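Local coordinates for regulatory protein SWI6 (PDB 2XFV) that serves as the shared regulatory subunit of the yeast transcription complexes SBF, with SWI4, and MBF, with MBP1, in cell-cycle-dependent transcription, at residues Lys31-Ile36 / Gln88-Leu93. Numbering follows the deposited sequence.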
loop_
_atom_site.group_PDB
_atom_site.type_symbol
_atom_site.label_atom_id
_atom_site.label_comp_id
_atom_site.label_asym_id
_atom_site.label_seq_id
_atom_site.Cartn_x
_atom_site.Cartn_y
_atom_site.Cartn_z
ATOM N N LYS A 31 9.197 7.857 -15.610
ATOM C CA LYS A 31 8.359 8.299 -16.732
ATOM C C LYS A 31 7.032 7.541 -16.842
ATOM O O LYS A 31 6.011 8.125 -17.229
ATOM C CB LYS A 31 9.111 8.220 -18.069
ATOM C CG LYS A 31 9.420 6.804 -18.499
ATOM C CD LYS A 31 9.482 6.655 -20.019
ATOM C CE LYS A 31 10.745 7.241 -20.598
ATOM N NZ LYS A 31 10.977 6.764 -21.992
ATOM N N HIS A 32 7.047 6.243 -16.527
ATOM C CA HIS A 32 5.845 5.401 -16.617
ATOM C C HIS A 32 4.664 5.882 -15.766
ATOM O O HIS A 32 3.517 5.565 -16.065
ATOM C CB HIS A 32 6.162 3.941 -16.235
ATOM C CG HIS A 32 7.109 3.258 -17.178
ATOM N ND1 HIS A 32 7.068 3.449 -18.542
ATOM C CD2 HIS A 32 8.107 2.372 -16.951
ATOM C CE1 HIS A 32 8.007 2.714 -19.116
ATOM N NE2 HIS A 32 8.654 2.054 -18.172
ATOM N N PHE A 33 4.951 6.626 -14.703
ATOM C CA PHE A 33 3.920 7.108 -13.785
ATOM C C PHE A 33 3.255 8.401 -14.252
ATOM O O PHE A 33 2.180 8.757 -13.766
ATOM C CB PHE A 33 4.531 7.395 -12.397
ATOM C CG PHE A 33 4.839 6.165 -11.587
ATOM C CD1 PHE A 33 3.885 5.631 -10.725
ATOM C CD2 PHE A 33 6.093 5.561 -11.660
ATOM C CE1 PHE A 33 4.166 4.496 -9.964
ATOM C CE2 PHE A 33 6.382 4.429 -10.894
ATOM C CZ PHE A 33 5.418 3.900 -10.055
ATOM N N LEU A 34 3.887 9.120 -15.174
ATOM C CA LEU A 34 3.475 10.511 -15.422
ATOM C C LEU A 34 2.077 10.724 -16.030
ATOM O O LEU A 34 1.344 11.615 -15.580
ATOM C CB LEU A 34 4.554 11.288 -16.193
ATOM C CG LEU A 34 5.909 11.352 -15.473
ATOM C CD1 LEU A 34 6.936 12.078 -16.351
ATOM C CD2 LEU A 34 5.788 12.033 -14.106
ATOM N N PRO A 35 1.704 9.942 -17.063
ATOM C CA PRO A 35 0.345 10.146 -17.603
ATOM C C PRO A 35 -0.772 9.974 -16.563
ATOM O O PRO A 35 -1.684 10.810 -16.490
ATOM C CB PRO A 35 0.240 9.076 -18.701
ATOM C CG PRO A 35 1.662 8.930 -19.193
ATOM C CD PRO A 35 2.525 9.078 -17.938
ATOM N N ILE A 36 -0.696 8.912 -15.767
ATOM C CA ILE A 36 -1.686 8.669 -14.723
ATOM C C ILE A 36 -1.620 9.719 -13.618
ATOM O O ILE A 36 -2.645 10.157 -13.103
ATOM C CB ILE A 36 -1.539 7.241 -14.140
ATOM C CG1 ILE A 36 -2.083 6.215 -15.151
ATOM C CG2 ILE A 36 -2.268 7.113 -12.810
ATOM C CD1 ILE A 36 -1.688 4.778 -14.837
ATOM N N GLN A 88 4.396 4.488 -2.095
ATOM C CA GLN A 88 3.533 5.612 -1.742
ATOM C C GLN A 88 2.614 6.037 -2.884
ATOM O O GLN A 88 1.427 6.311 -2.659
ATOM C CB GLN A 88 4.375 6.810 -1.302
ATOM C CG GLN A 88 4.913 6.694 0.100
ATOM C CD GLN A 88 5.774 7.876 0.451
ATOM O OE1 GLN A 88 6.592 8.315 -0.357
ATOM N NE2 GLN A 88 5.589 8.413 1.653
ATOM N N LEU A 89 3.163 6.124 -4.096
ATOM C CA LEU A 89 2.369 6.498 -5.277
ATOM C C LEU A 89 1.307 5.445 -5.624
ATOM O O LEU A 89 0.174 5.788 -5.959
ATOM C CB LEU A 89 3.272 6.787 -6.499
ATOM C CG LEU A 89 4.218 8.000 -6.379
ATOM C CD1 LEU A 89 5.150 8.125 -7.602
ATOM C CD2 LEU A 89 3.443 9.298 -6.151
ATOM N N LEU A 90 1.659 4.167 -5.553
ATOM C CA LEU A 90 0.665 3.125 -5.810
ATOM C C LEU A 90 -0.470 3.193 -4.793
ATOM O O LEU A 90 -1.649 3.045 -5.141
ATOM C CB LEU A 90 1.308 1.738 -5.784
ATOM C CG LEU A 90 2.300 1.427 -6.899
ATOM C CD1 LEU A 90 2.966 0.081 -6.607
ATOM C CD2 LEU A 90 1.574 1.411 -8.257
ATOM N N ASN A 91 -0.118 3.416 -3.531
ATOM C CA ASN A 91 -1.138 3.572 -2.489
ATOM C C ASN A 91 -2.046 4.782 -2.745
ATOM O O ASN A 91 -3.286 4.678 -2.659
ATOM C CB ASN A 91 -0.479 3.679 -1.103
ATOM C CG ASN A 91 -1.502 3.704 0.039
ATOM O OD1 ASN A 91 -2.372 2.832 0.133
ATOM N ND2 ASN A 91 -1.391 4.700 0.914
ATOM N N MET A 92 -1.432 5.927 -3.042
ATOM C CA MET A 92 -2.176 7.164 -3.309
ATOM C C MET A 92 -3.171 6.999 -4.472
ATOM O O MET A 92 -4.298 7.509 -4.422
ATOM C CB MET A 92 -1.214 8.320 -3.633
ATOM C CG MET A 92 -1.916 9.674 -3.800
ATOM S SD MET A 92 -0.799 11.011 -4.274
ATOM C CE MET A 92 -0.466 10.602 -5.987
ATOM N N LEU A 93 -2.735 6.300 -5.515
ATOM C CA LEU A 93 -3.539 6.073 -6.720
ATOM C C LEU A 93 -4.484 4.868 -6.610
ATOM O O LEU A 93 -5.211 4.551 -7.559
ATOM C CB LEU A 93 -2.617 5.886 -7.931
ATOM C CG LEU A 93 -1.663 7.040 -8.262
ATOM C CD1 LEU A 93 -0.625 6.618 -9.318
ATOM C CD2 LEU A 93 -2.429 8.279 -8.711
#
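Phe33 faces Leu89 and Ile36 faces Leu93, with CA atoms 8.7 Å apart in the first pair and 8.6 Å in the second. The spacing stays nearly even from one pair to the next. Residues 31-36 lead through a short 3-10 turn into helix 34-43, and residues 88-92 lie in the C-terminal part of helix 83-92. No hydrogen bond joins the two segments, and the contact is wholly apolar.

Phe33 carries the larger part of the contact on its side. Its CG stands beside the backbone N (chi1 -75°), anti to the carbonyl carbon, which directs the ring toward helix 83-92. The CD1/CE1 side of the ring is turned to Leu89 and Leu90. CD1 of Leu89 sits over one face of the ring, displaced toward the rim, at 4.2 Å from CD1 of Phe33. Leu90 comes to the edge instead, near the ring plane, where its CD2 is 4.4 Å from CE1 of Phe33. A face and an edge of the ring are thus both met by the same helix.

Ile36 makes a separate branch-to-branch contact. Its CG2 methyl, anti to the backbone N, meets CD1 of Leu93 at 3.9 Å. Both segments together bury 214 Å², and all five touching residues are buried.

Strand 15-22 lines the same core: Leu19 touches Phe33, Leu17 touches Leu90, and Ile15 touches Ile36. Ile81 of strand 79-81, in the other antiparallel sheet, packs against both Phe33 and Leu89, while Tyr40 of helix 34-43 touches Leu93. The contact lies close to the centre of the chain. It is plain core packing of the Swi6 amino-terminal domain, a mixed helix and strand unit whose family is grouped with the helix-turn-helix proteins, and joins the segment leading into helix 34-43 to the C-terminal part of helix 83-92.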